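PDB 5U5G: 6-phosphogluconate dehydrogenase from Pseudomonas syringae, which probably catalyses the NADP-dependent reduction of 2-oxopropylphosphonate, a late step in the biosynthesis of the antibiotic fosfomycin. Local coordinates for residues L10-R19 / K37-G45; L135-Y146 / A158-A169. All coordinates share one frame; numbering follows the deposited sequence.

Interaction 1: L10-R19 / K37-G45; sequences LGRMGQAICR and KADDLIRQG. With NAP (NADP nicotinamide-adenine-dinucleotide phosphate), chain E.
Lys37 runs its aliphatic chain past the carbonyl of Leu10, CD coming to 3.3 Å from Leu10 O. All three torsions beyond CG are extended, and this reach carries NZ to the 2'-phosphate of NADP, where it donates to O1X at 2.7 Å; binding of that phosphate is consistent with a preference for NADP over NAD. Gln15 crosses the lysine chain at about a right angle, and its NE2 bonds to Leu10 O at 3.0 Å, from above the carbonyl plane. Ala38 follows, its CB against Leu10 CD1 at 3.6 Å. Leu41 carries most of the apolar contact: CD1 lies 3.7 Å from Cys18 CB and also meets Leu10 CD2, while CD2 rests 3.7 Å from Arg19 CG. Gln44 reaches the same arginine methylene with OE1, and Gly45, at positive phi, is the C-prime residue of the Schellman motif that ends the helix. The N-terminal turn of helix 12-23 meets the pyrophosphate of NADP, with Arg12 N pointing almost straight at O2A (2.9 Å, 178°) and Met13 N bonding O1N, as in a Rossmann glycine-rich turn. The two helices run nearly parallel, 4° apart. Ala38 and Ile42 lean on Trp48 of strand 47-48, Ile17 and Cys18 pack on Phe7 of strand 5-8, and helix 126-131 meets Ala16 and Arg19.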
loop_
_atom_site.group_PDB
_atom_site.type_symbol
_atom_site.label_atom_id
_atom_site.label_comp_id
_atom_site.label_asym_id
_atom_site.label_seq_id
_atom_site.Cartn_x
_atom_site.Cartn_y
_atom_site.Cartn_z
ATOM N N LEU A 10 6.601 -0.536 -28.496
ATOM C CA LEU A 10 7.829 -0.086 -27.874
ATOM C C LEU A 10 7.543 1.194 -27.112
ATOM O O LEU A 10 8.229 2.204 -27.287
ATOM C CB LEU A 10 8.917 0.104 -28.932
ATOM C CG LEU A 10 9.234 -1.178 -29.724
ATOM C CD1 LEU A 10 10.278 -0.935 -30.820
ATOM C CD2 LEU A 10 9.674 -2.335 -28.815
ATOM N N GLY A 11 6.503 1.169 -26.295
ATOM C CA GLY A 11 6.247 2.247 -25.370
ATOM C C GLY A 11 7.149 2.109 -24.164
ATOM O O GLY A 11 8.157 1.397 -24.182
ATOM N N ARG A 12 6.764 2.802 -23.092
ATOM C CA ARG A 12 7.571 2.805 -21.878
ATOM C C ARG A 12 7.830 1.389 -21.384
ATOM O O ARG A 12 8.981 1.000 -21.149
ATOM C CB ARG A 12 6.873 3.637 -20.798
ATOM C CG ARG A 12 6.936 5.153 -21.022
ATOM C CD ARG A 12 5.656 5.788 -20.462
ATOM N NE ARG A 12 5.798 7.187 -20.078
ATOM C CZ ARG A 12 5.156 8.208 -20.643
ATOM N NH1 ARG A 12 4.299 8.006 -21.645
ATOM N NH2 ARG A 12 5.368 9.441 -20.189
ATOM N N MET A 13 6.764 0.618 -21.184
ATOM C CA MET A 13 6.917 -0.739 -20.663
ATOM C C MET A 13 7.508 -1.672 -21.712
ATOM O O MET A 13 8.359 -2.510 -21.394
ATOM C CB MET A 13 5.561 -1.271 -20.183
ATOM C CG MET A 13 5.604 -2.710 -19.645
ATOM S SD MET A 13 6.621 -2.821 -18.149
ATOM C CE MET A 13 5.843 -1.574 -17.182
ATOM N N GLY A 14 7.067 -1.546 -22.967
ATOM C CA GLY A 14 7.582 -2.428 -24.014
ATOM C C GLY A 14 9.088 -2.306 -24.197
ATOM O O GLY A 14 9.810 -3.307 -24.218
ATOM N N GLN A 15 9.581 -1.069 -24.323
ATOM C CA GLN A 15 11.022 -0.825 -24.383
ATOM C C GLN A 15 11.758 -1.473 -23.213
ATOM O O GLN A 15 12.804 -2.103 -23.398
ATOM C CB GLN A 15 11.300 0.684 -24.395
ATOM C CG GLN A 15 11.047 1.369 -25.739
ATOM C CD GLN A 15 11.399 2.857 -25.698
ATOM O OE1 GLN A 15 12.546 3.221 -25.411
ATOM N NE2 GLN A 15 10.402 3.725 -25.951
ATOM N N ALA A 16 11.237 -1.307 -21.995
ATOM C CA ALA A 16 11.939 -1.831 -20.822
ATOM C C ALA A 16 11.976 -3.358 -20.828
ATOM O O ALA A 16 13.013 -3.961 -20.534
ATOM C CB ALA A 16 11.291 -1.312 -19.540
ATOM N N ILE A 17 10.857 -4.005 -21.157
ATOM C CA ILE A 17 10.863 -5.460 -21.252
ATOM C C ILE A 17 11.807 -5.923 -22.364
ATOM O O ILE A 17 12.553 -6.897 -22.195
ATOM C CB ILE A 17 9.425 -5.988 -21.441
ATOM C CG1 ILE A 17 8.589 -5.622 -20.203
ATOM C CG2 ILE A 17 9.422 -7.495 -21.730
ATOM C CD1 ILE A 17 7.173 -6.140 -20.208
ATOM N N CYS A 18 11.805 -5.228 -23.510
ATOM C CA CYS A 18 12.750 -5.567 -24.575
ATOM C C CYS A 18 14.197 -5.464 -24.109
ATOM O O CYS A 18 15.013 -6.343 -24.414
ATOM C CB CYS A 18 12.542 -4.669 -25.793
ATOM S SG CYS A 18 11.226 -5.220 -26.847
ATOM N N ARG A 19 14.545 -4.390 -23.393
ATOM C CA ARG A 19 15.912 -4.267 -22.893
ATOM C C ARG A 19 16.283 -5.450 -22.010
ATOM O O ARG A 19 17.397 -5.980 -22.104
ATOM C CB ARG A 19 16.097 -2.951 -22.130
ATOM C CG ARG A 19 16.589 -1.818 -23.012
ATOM C CD ARG A 19 15.789 -0.570 -22.778
ATOM N NE ARG A 19 16.313 0.208 -21.658
ATOM C CZ ARG A 19 15.597 1.119 -21.000
ATOM N NH1 ARG A 19 14.326 1.334 -21.342
ATOM N NH2 ARG A 19 16.133 1.795 -19.986
ATOM N N LYS A 37 11.250 4.839 -31.622
ATOM C CA LYS A 37 11.336 4.190 -30.316
ATOM C C LYS A 37 12.076 2.861 -30.371
ATOM O O LYS A 37 12.373 2.294 -29.315
ATOM C CB LYS A 37 9.929 4.005 -29.734
ATOM C CG LYS A 37 9.254 5.343 -29.413
ATOM C CD LYS A 37 7.962 5.176 -28.633
ATOM C CE LYS A 37 7.015 6.364 -28.850
ATOM N NZ LYS A 37 5.690 6.148 -28.187
ATOM N N ALA A 38 12.377 2.352 -31.563
ATOM C CA ALA A 38 13.214 1.172 -31.715
ATOM C C ALA A 38 14.702 1.494 -31.798
ATOM O O ALA A 38 15.520 0.576 -31.705
ATOM C CB ALA A 38 12.809 0.395 -32.967
ATOM N N ASP A 39 15.074 2.767 -31.956
ATOM C CA ASP A 39 16.454 3.102 -32.308
ATOM C C ASP A 39 17.438 2.625 -31.246
ATOM O O ASP A 39 18.460 2.000 -31.566
ATOM C CB ASP A 39 16.594 4.610 -32.529
ATOM C CG ASP A 39 16.049 5.071 -33.885
ATOM O OD1 ASP A 39 15.949 4.267 -34.839
ATOM O OD2 ASP A 39 15.740 6.267 -33.996
ATOM N N ASP A 40 17.168 2.927 -29.975
ATOM C CA ASP A 40 18.088 2.491 -28.925
ATOM C C ASP A 40 18.130 0.971 -28.809
ATOM O O ASP A 40 19.203 0.394 -28.606
ATOM C CB ASP A 40 17.712 3.109 -27.583
ATOM C CG ASP A 40 17.791 4.621 -27.601
ATOM O OD1 ASP A 40 16.882 5.265 -27.038
ATOM O OD2 ASP A 40 18.756 5.166 -28.193
ATOM N N LEU A 41 16.970 0.311 -28.919
ATOM C CA LEU A 41 16.935 -1.152 -28.907
ATOM C C LEU A 41 17.750 -1.737 -30.054
ATOM O O LEU A 41 18.476 -2.719 -29.871
ATOM C CB LEU A 41 15.489 -1.640 -28.980
ATOM C CG LEU A 41 14.663 -1.295 -27.738
ATOM C CD1 LEU A 41 13.217 -1.731 -27.894
ATOM C CD2 LEU A 41 15.283 -1.949 -26.519
ATOM N N ILE A 42 17.651 -1.137 -31.242
ATOM C CA ILE A 42 18.427 -1.609 -32.389
ATOM C C ILE A 42 19.918 -1.456 -32.121
ATOM O O ILE A 42 20.708 -2.380 -32.344
ATOM C CB ILE A 42 17.999 -0.862 -33.666
ATOM C CG1 ILE A 42 16.558 -1.236 -34.027
ATOM C CG2 ILE A 42 18.978 -1.162 -34.846
ATOM C CD1 ILE A 42 15.921 -0.325 -35.059
ATOM N N ARG A 43 20.322 -0.281 -31.633
ATOM C CA ARG A 43 21.705 -0.067 -31.227
ATOM C C ARG A 43 22.177 -1.145 -30.256
ATOM O O ARG A 43 23.352 -1.525 -30.268
ATOM C CB ARG A 43 21.835 1.327 -30.610
ATOM C CG ARG A 43 23.170 1.641 -30.017
ATOM C CD ARG A 43 23.269 3.121 -29.671
ATOM N NE ARG A 43 22.104 3.603 -28.935
ATOM C CZ ARG A 43 21.914 3.468 -27.621
ATOM N NH1 ARG A 43 22.813 2.854 -26.857
ATOM N NH2 ARG A 43 20.805 3.950 -27.067
ATOM N N GLN A 44 21.272 -1.684 -29.444
ATOM C CA GLN A 44 21.636 -2.686 -28.453
ATOM C C GLN A 44 21.395 -4.117 -28.922
ATOM O O GLN A 44 21.420 -5.035 -28.099
ATOM C CB GLN A 44 20.886 -2.418 -27.156
ATOM C CG GLN A 44 21.246 -1.079 -26.536
ATOM C CD GLN A 44 20.242 -0.653 -25.479
ATOM O OE1 GLN A 44 19.086 -1.061 -25.512
ATOM N NE2 GLN A 44 20.682 0.154 -24.534
ATOM N N GLY A 45 21.174 -4.334 -30.215
ATOM C CA GLY A 45 21.106 -5.678 -30.760
ATOM C C GLY A 45 19.753 -6.135 -31.273
ATOM O O GLY A 45 19.686 -7.212 -31.882
HETATM P PA NAP E . 2.897 3.982 -23.836
HETATM O O1A NAP E . 1.870 5.039 -24.015
HETATM O O2A NAP E . 4.250 4.306 -23.252
HETATM O O5B NAP E . 3.140 3.188 -25.274
HETATM C C5B NAP E . 1.875 2.823 -25.770
HETATM C C4B NAP E . 2.126 1.814 -26.911
HETATM O O4B NAP E . 0.913 1.480 -27.585
HETATM C C3B NAP E . 3.139 2.432 -27.941
HETATM O O3B NAP E . 3.916 1.409 -28.483
HETATM C C2B NAP E . 2.166 2.931 -29.028
HETATM O O2B NAP E . 2.669 2.972 -30.273
HETATM C C1B NAP E . 1.123 1.745 -28.960
HETATM N N9A NAP E . -0.112 2.180 -29.583
HETATM C C8A NAP E . -1.153 2.965 -29.047
HETATM N N7A NAP E . -2.151 3.205 -29.941
HETATM C C5A NAP E . -1.717 2.549 -31.102
HETATM C C6A NAP E . -2.283 2.417 -32.382
HETATM N N6A NAP E . -3.496 2.987 -32.679
HETATM N N1A NAP E . -1.653 1.726 -33.366
HETATM C C2A NAP E . -0.447 1.173 -33.026
HETATM N N3A NAP E . 0.213 1.205 -31.860
HETATM C C4A NAP E . -0.452 1.912 -30.895
HETATM O O3 NAP E . 2.044 2.993 -22.840
HETATM P PN NAP E . 2.934 2.116 -21.840
HETATM O O1N NAP E . 4.038 1.397 -22.511
HETATM O O2N NAP E . 3.053 2.720 -20.459
HETATM O O5D NAP E . 1.820 0.827 -21.461
HETATM C C5D NAP E . 1.754 -0.098 -22.452
HETATM C C4D NAP E . 0.923 -1.248 -21.914
HETATM O O4D NAP E . 1.541 -1.782 -20.714
HETATM C C3D NAP E . -0.504 -0.705 -21.485
HETATM O O3D NAP E . -1.460 -1.683 -21.785
HETATM C C2D NAP E . -0.366 -0.521 -19.990
HETATM O O2D NAP E . -1.572 -0.692 -19.291
HETATM C C1D NAP E . 0.590 -1.714 -19.659
HETATM N N1N NAP E . 1.321 -1.482 -18.429
HETATM C C2N NAP E . 2.126 -0.328 -18.241
HETATM C C3N NAP E . 2.859 -0.212 -17.078
HETATM C C7N NAP E . 3.727 0.950 -16.862
HETATM O O7N NAP E . 4.433 1.074 -15.860
HETATM N N7N NAP E . 3.814 1.931 -17.834
HETATM C C4N NAP E . 2.857 -1.285 -16.023
HETATM C C5N NAP E . 1.975 -2.415 -16.318
HETATM C C6N NAP E . 1.257 -2.476 -17.439
HETATM P P2B NAP E . 3.582 4.521 -30.694
HETATM O O1X NAP E . 4.839 4.255 -29.925
HETATM O O2X NAP E . 3.675 4.436 -32.221
HETATM O O3X NAP E . 2.623 5.537 -30.124
#

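Interaction 2: L135-Y146 / A158-A169; sequences LSAIVSGRPEAY and ATVTYVPEPGKA
Ala137 bridges to Val160 and Val139 to Tyr162 in parallel register, Ala137 and Val139 each using both N-H and C=O. Thr161 N reaches Ala137 O at 2.8 Å, and a water that also touches Thr161 OG1 donates to the same carbonyl. Val163 N closes the ladder on Val139 O at 2.7 Å. Past the strand ends the polar bonds continue: Gly141 N donates to Pro164 O (2.9 Å), and the Ser140 hydroxyl accepts Ala169 N (2.9 Å) while lying within bonding distance of Val163 O and Glu165 O, tying strand 135-139 to the start of helix 168-196.

The aromatic part is a face-to-face stack, slightly displaced, of Tyr146 on Tyr162, centroids 4.1 Å apart and planes at 14°. Tyr162 has CG anti to its backbone N (chi1 -177°), which lays the ring back over the first segment; Pro164 CG sits toward the rim of the opposite face, and Tyr162 OH donates to Gly141 O at 2.7 Å, fixing the ring's far end.

Apolar contacts occur on both faces of the strand pair. Val139 CG2 meets Val160 CG1 (3.7 Å) beside the tyrosines, whereas Ile138 CG2 touches Val163 CG2 (3.7 Å) and Ala169 CB on the side where the second subunit packs. Strand 135-139, helix 143-156 and strand 157-162 thus form a beta-alpha-beta crossover at the edge of the dinucleotide-binding domain's sheet.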
loop_
_atom_site.group_PDB
_atom_site.type_symbol
_atom_site.label_atom_id
_atom_site.label_comp_id
_atom_site.label_asym_id
_atom_site.label_seq_id
_atom_site.Cartn_x
_atom_site.Cartn_y
_atom_site.Cartn_z
ATOM N N LEU A 135 9.148 -8.247 -12.610
ATOM C CA LEU A 135 7.717 -7.994 -12.774
ATOM C C LEU A 135 6.898 -9.129 -12.170
ATOM O O LEU A 135 7.361 -10.265 -12.038
ATOM C CB LEU A 135 7.338 -7.835 -14.248
ATOM C CG LEU A 135 7.812 -6.552 -14.937
ATOM C CD1 LEU A 135 7.457 -6.565 -16.426
ATOM C CD2 LEU A 135 7.260 -5.314 -14.236
ATOM N N SER A 136 5.667 -8.806 -11.783
ATOM C CA SER A 136 4.666 -9.824 -11.495
ATOM C C SER A 136 3.775 -9.996 -12.717
ATOM O O SER A 136 3.316 -9.012 -13.303
ATOM C CB SER A 136 3.801 -9.449 -10.288
ATOM O OG SER A 136 4.596 -9.215 -9.147
ATOM N N ALA A 137 3.520 -11.239 -13.090
ATOM C CA ALA A 137 2.626 -11.548 -14.195
ATOM C C ALA A 137 1.387 -12.272 -13.677
ATOM O O ALA A 137 1.447 -13.018 -12.693
ATOM C CB ALA A 137 3.335 -12.398 -15.262
ATOM N N ILE A 138 0.255 -12.002 -14.328
ATOM C CA ILE A 138 -0.991 -12.746 -14.153
ATOM C C ILE A 138 -1.336 -13.344 -15.509
ATOM O O ILE A 138 -1.368 -12.625 -16.510
ATOM C CB ILE A 138 -2.136 -11.842 -13.660
ATOM C CG1 ILE A 138 -1.615 -10.818 -12.648
ATOM C CG2 ILE A 138 -3.293 -12.696 -13.117
ATOM C CD1 ILE A 138 -2.494 -9.577 -12.529
ATOM N N VAL A 139 -1.569 -14.649 -15.555
ATOM C CA VAL A 139 -1.546 -15.371 -16.826
ATOM C C VAL A 139 -2.809 -16.198 -16.983
ATOM O O VAL A 139 -3.122 -17.032 -16.123
ATOM C CB VAL A 139 -0.308 -16.284 -16.945
ATOM C CG1 VAL A 139 -0.278 -16.959 -18.311
ATOM C CG2 VAL A 139 0.967 -15.500 -16.702
ATOM N N SER A 140 -3.511 -15.992 -18.099
ATOM C CA SER A 140 -4.627 -16.837 -18.495
ATOM C C SER A 140 -4.345 -17.444 -19.863
ATOM O O SER A 140 -3.681 -16.834 -20.709
ATOM C CB SER A 140 -5.943 -16.057 -18.560
ATOM O OG SER A 140 -6.333 -15.580 -17.293
ATOM N N GLY A 141 -4.883 -18.636 -20.083
ATOM C CA GLY A 141 -4.677 -19.337 -21.328
ATOM C C GLY A 141 -4.400 -20.813 -21.119
ATOM O O GLY A 141 -4.422 -21.315 -19.987
ATOM N N ARG A 142 -4.091 -21.524 -22.241
ATOM C CA ARG A 142 -4.040 -22.969 -22.168
ATOM C C ARG A 142 -2.700 -23.438 -21.609
ATOM O O ARG A 142 -1.668 -22.786 -21.814
ATOM C CB ARG A 142 -4.275 -23.566 -23.545
ATOM C CG ARG A 142 -5.584 -23.109 -24.160
ATOM C CD ARG A 142 -6.193 -24.205 -25.032
ATOM N NE ARG A 142 -5.137 -24.937 -25.696
ATOM C CZ ARG A 142 -5.330 -26.100 -26.311
ATOM N NH1 ARG A 142 -6.549 -26.640 -26.351
ATOM N NH2 ARG A 142 -4.317 -26.732 -26.897
ATOM N N PRO A 143 -2.712 -24.560 -20.880
ATOM C CA PRO A 143 -1.520 -24.953 -20.115
ATOM C C PRO A 143 -0.318 -25.351 -20.963
ATOM O O PRO A 143 0.822 -25.133 -20.529
ATOM C CB PRO A 143 -2.031 -26.124 -19.254
ATOM C CG PRO A 143 -3.236 -26.620 -19.960
ATOM C CD PRO A 143 -3.875 -25.407 -20.560
ATOM N N GLU A 144 -0.502 -25.925 -22.149
ATOM C CA GLU A 144 0.691 -26.281 -22.912
ATOM C C GLU A 144 1.407 -25.034 -23.433
ATOM O O GLU A 144 2.630 -24.915 -23.305
ATOM C CB GLU A 144 0.345 -27.234 -24.056
ATOM C CG GLU A 144 1.601 -27.703 -24.781
ATOM C CD GLU A 144 1.348 -28.313 -26.160
ATOM O OE1 GLU A 144 0.350 -27.951 -26.824
ATOM O OE2 GLU A 144 2.190 -29.131 -26.571
ATOM N N ALA A 145 0.663 -24.089 -24.009
ATOM C CA ALA A 145 1.269 -22.831 -24.437
ATOM C C ALA A 145 1.891 -22.087 -23.263
ATOM O O ALA A 145 2.994 -21.542 -23.381
ATOM C CB ALA A 145 0.230 -21.954 -25.134
ATOM N N TYR A 146 1.204 -22.055 -22.121
ATOM C CA TYR A 146 1.784 -21.440 -20.932
ATOM C C TYR A 146 3.117 -22.086 -20.583
ATOM O O TYR A 146 4.123 -21.397 -20.387
ATOM C CB TYR A 146 0.810 -21.541 -19.756
ATOM C CG TYR A 146 1.391 -21.096 -18.432
ATOM C CD1 TYR A 146 1.925 -19.824 -18.281
ATOM C CD2 TYR A 146 1.395 -21.945 -17.330
ATOM C CE1 TYR A 146 2.453 -19.409 -17.076
ATOM C CE2 TYR A 146 1.917 -21.537 -16.119
ATOM C CZ TYR A 146 2.448 -20.268 -16.001
ATOM O OH TYR A 146 2.972 -19.845 -14.807
ATOM N N ALA A 158 9.477 -11.963 -11.665
ATOM C CA ALA A 158 9.764 -12.693 -10.436
ATOM C C ALA A 158 8.590 -13.572 -10.014
ATOM O O ALA A 158 8.772 -14.754 -9.706
ATOM C CB ALA A 158 10.125 -11.722 -9.306
ATOM N N THR A 159 7.386 -13.015 -9.986
ATOM C CA THR A 159 6.187 -13.752 -9.619
ATOM C C THR A 159 5.300 -13.928 -10.840
ATOM O O THR A 159 5.128 -12.993 -11.628
ATOM C CB THR A 159 5.408 -13.029 -8.521
ATOM O OG1 THR A 159 6.321 -12.588 -7.517
ATOM C CG2 THR A 159 4.390 -13.975 -7.885
ATOM N N VAL A 160 4.745 -15.128 -10.996
ATOM C CA VAL A 160 3.829 -15.440 -12.089
ATOM C C VAL A 160 2.641 -16.204 -11.507
ATOM O O VAL A 160 2.816 -17.301 -10.962
ATOM C CB VAL A 160 4.516 -16.258 -13.201
ATOM C CG1 VAL A 160 3.532 -16.600 -14.307
ATOM C CG2 VAL A 160 5.712 -15.503 -13.779
ATOM N N THR A 161 1.437 -15.633 -11.620
ATOM C CA THR A 161 0.212 -16.258 -11.111
ATOM C C THR A 161 -0.601 -16.786 -12.291
ATOM O O THR A 161 -1.157 -16.005 -13.071
ATOM C CB THR A 161 -0.618 -15.279 -10.272
ATOM O OG1 THR A 161 0.163 -14.783 -9.178
ATOM C CG2 THR A 161 -1.856 -15.967 -9.702
ATOM N N TYR A 162 -0.689 -18.110 -12.413
ATOM C CA TYR A 162 -1.416 -18.746 -13.504
ATOM C C TYR A 162 -2.881 -18.923 -13.109
ATOM O O TYR A 162 -3.188 -19.658 -12.165
ATOM C CB TYR A 162 -0.774 -20.091 -13.842
ATOM C CG TYR A 162 -1.386 -20.820 -15.010
ATOM C CD1 TYR A 162 -1.760 -20.139 -16.158
ATOM C CD2 TYR A 162 -1.547 -22.207 -14.982
ATOM C CE1 TYR A 162 -2.306 -20.814 -17.244
ATOM C CE2 TYR A 162 -2.087 -22.888 -16.065
ATOM C CZ TYR A 162 -2.465 -22.186 -17.189
ATOM O OH TYR A 162 -3.012 -22.845 -18.263
ATOM N N VAL A 163 -3.775 -18.241 -13.821
ATOM C CA VAL A 163 -5.215 -18.374 -13.616
ATOM C C VAL A 163 -5.844 -18.692 -14.975
ATOM O O VAL A 163 -6.228 -17.780 -15.724
ATOM C CB VAL A 163 -5.800 -17.113 -12.953
ATOM C CG1 VAL A 163 -5.498 -17.118 -11.448
ATOM C CG2 VAL A 163 -5.224 -15.821 -13.606
ATOM N N PRO A 164 -6.007 -19.980 -15.306
ATOM C CA PRO A 164 -6.176 -20.378 -16.720
ATOM C C PRO A 164 -7.370 -19.768 -17.433
ATOM O O PRO A 164 -7.280 -19.506 -18.639
ATOM C CB PRO A 164 -6.318 -21.910 -16.635
ATOM C CG PRO A 164 -5.720 -22.299 -15.334
ATOM C CD PRO A 164 -5.918 -21.137 -14.399
ATOM N N GLU A 165 -8.481 -19.554 -16.734
ATOM C CA GLU A 165 -9.717 -19.129 -17.383
ATOM C C GLU A 165 -9.506 -17.850 -18.190
ATOM O O GLU A 165 -9.029 -16.848 -17.640
ATOM C CB GLU A 165 -10.805 -18.902 -16.337
ATOM C CG GLU A 165 -12.109 -18.365 -16.906
ATOM C CD GLU A 165 -13.128 -18.005 -15.822
ATOM O OE1 GLU A 165 -12.714 -17.620 -14.707
ATOM O OE2 GLU A 165 -14.347 -18.117 -16.084
ATOM N N PRO A 166 -9.864 -17.839 -19.477
ATOM C CA PRO A 166 -9.703 -16.621 -20.287
ATOM C C PRO A 166 -10.402 -15.420 -19.669
ATOM O O PRO A 166 -11.524 -15.513 -19.163
ATOM C CB PRO A 166 -10.340 -17.002 -21.627
ATOM C CG PRO A 166 -10.203 -18.502 -21.701
ATOM C CD PRO A 166 -10.344 -18.985 -20.271
ATOM N N GLY A 167 -9.730 -14.274 -19.725
ATOM C CA GLY A 167 -10.264 -13.057 -19.166
ATOM C C GLY A 167 -10.002 -12.871 -17.689
ATOM O O GLY A 167 -10.141 -11.749 -17.192
ATOM N N LYS A 168 -9.604 -13.933 -16.977
ATOM C CA LYS A 168 -9.445 -13.831 -15.526
ATOM C C LYS A 168 -8.228 -12.990 -15.159
ATOM O O LYS A 168 -8.274 -12.217 -14.195
ATOM C CB LYS A 168 -9.338 -15.219 -14.894
ATOM C CG LYS A 168 -9.236 -15.178 -13.364
ATOM C CD LYS A 168 -9.499 -16.552 -12.726
ATOM C CE LYS A 168 -9.495 -16.446 -11.218
ATOM N NZ LYS A 168 -9.740 -17.743 -10.555
ATOM N N ALA A 169 -7.127 -13.139 -15.901
ATOM C CA ALA A 169 -5.949 -12.326 -15.626
ATOM C C ALA A 169 -6.264 -10.844 -15.764
ATOM O O ALA A 169 -5.837 -10.033 -14.933
ATOM C CB ALA A 169 -4.795 -12.727 -16.551
HETATM O O HOH W 1 0.851 -11.993 -10.009
#

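Interaction 1 and interaction 2 lie about 24 Å apart between centres, interaction 1 between helices beside the sheet and interaction 2 on two strands at its edge, yet they meet through Leu135. Its CD1 packs 3.8 Å from Ile17 CD1 and 4.2 Å from Met13 SD, so the first strand residue of 135-146 abuts helix 12-23. The Leu135 side chain is about 5 Å from the bound 2-oxopropylphosphonate and about 6 Å from NADP, while Met13 CE comes close to C4N of the nicotinamide. Interaction 1 supplies part of the grip on the cofactor, and 158-169 leads into helix 168-196, which carries Lys173 and Asn177 of the phosphonate pocket.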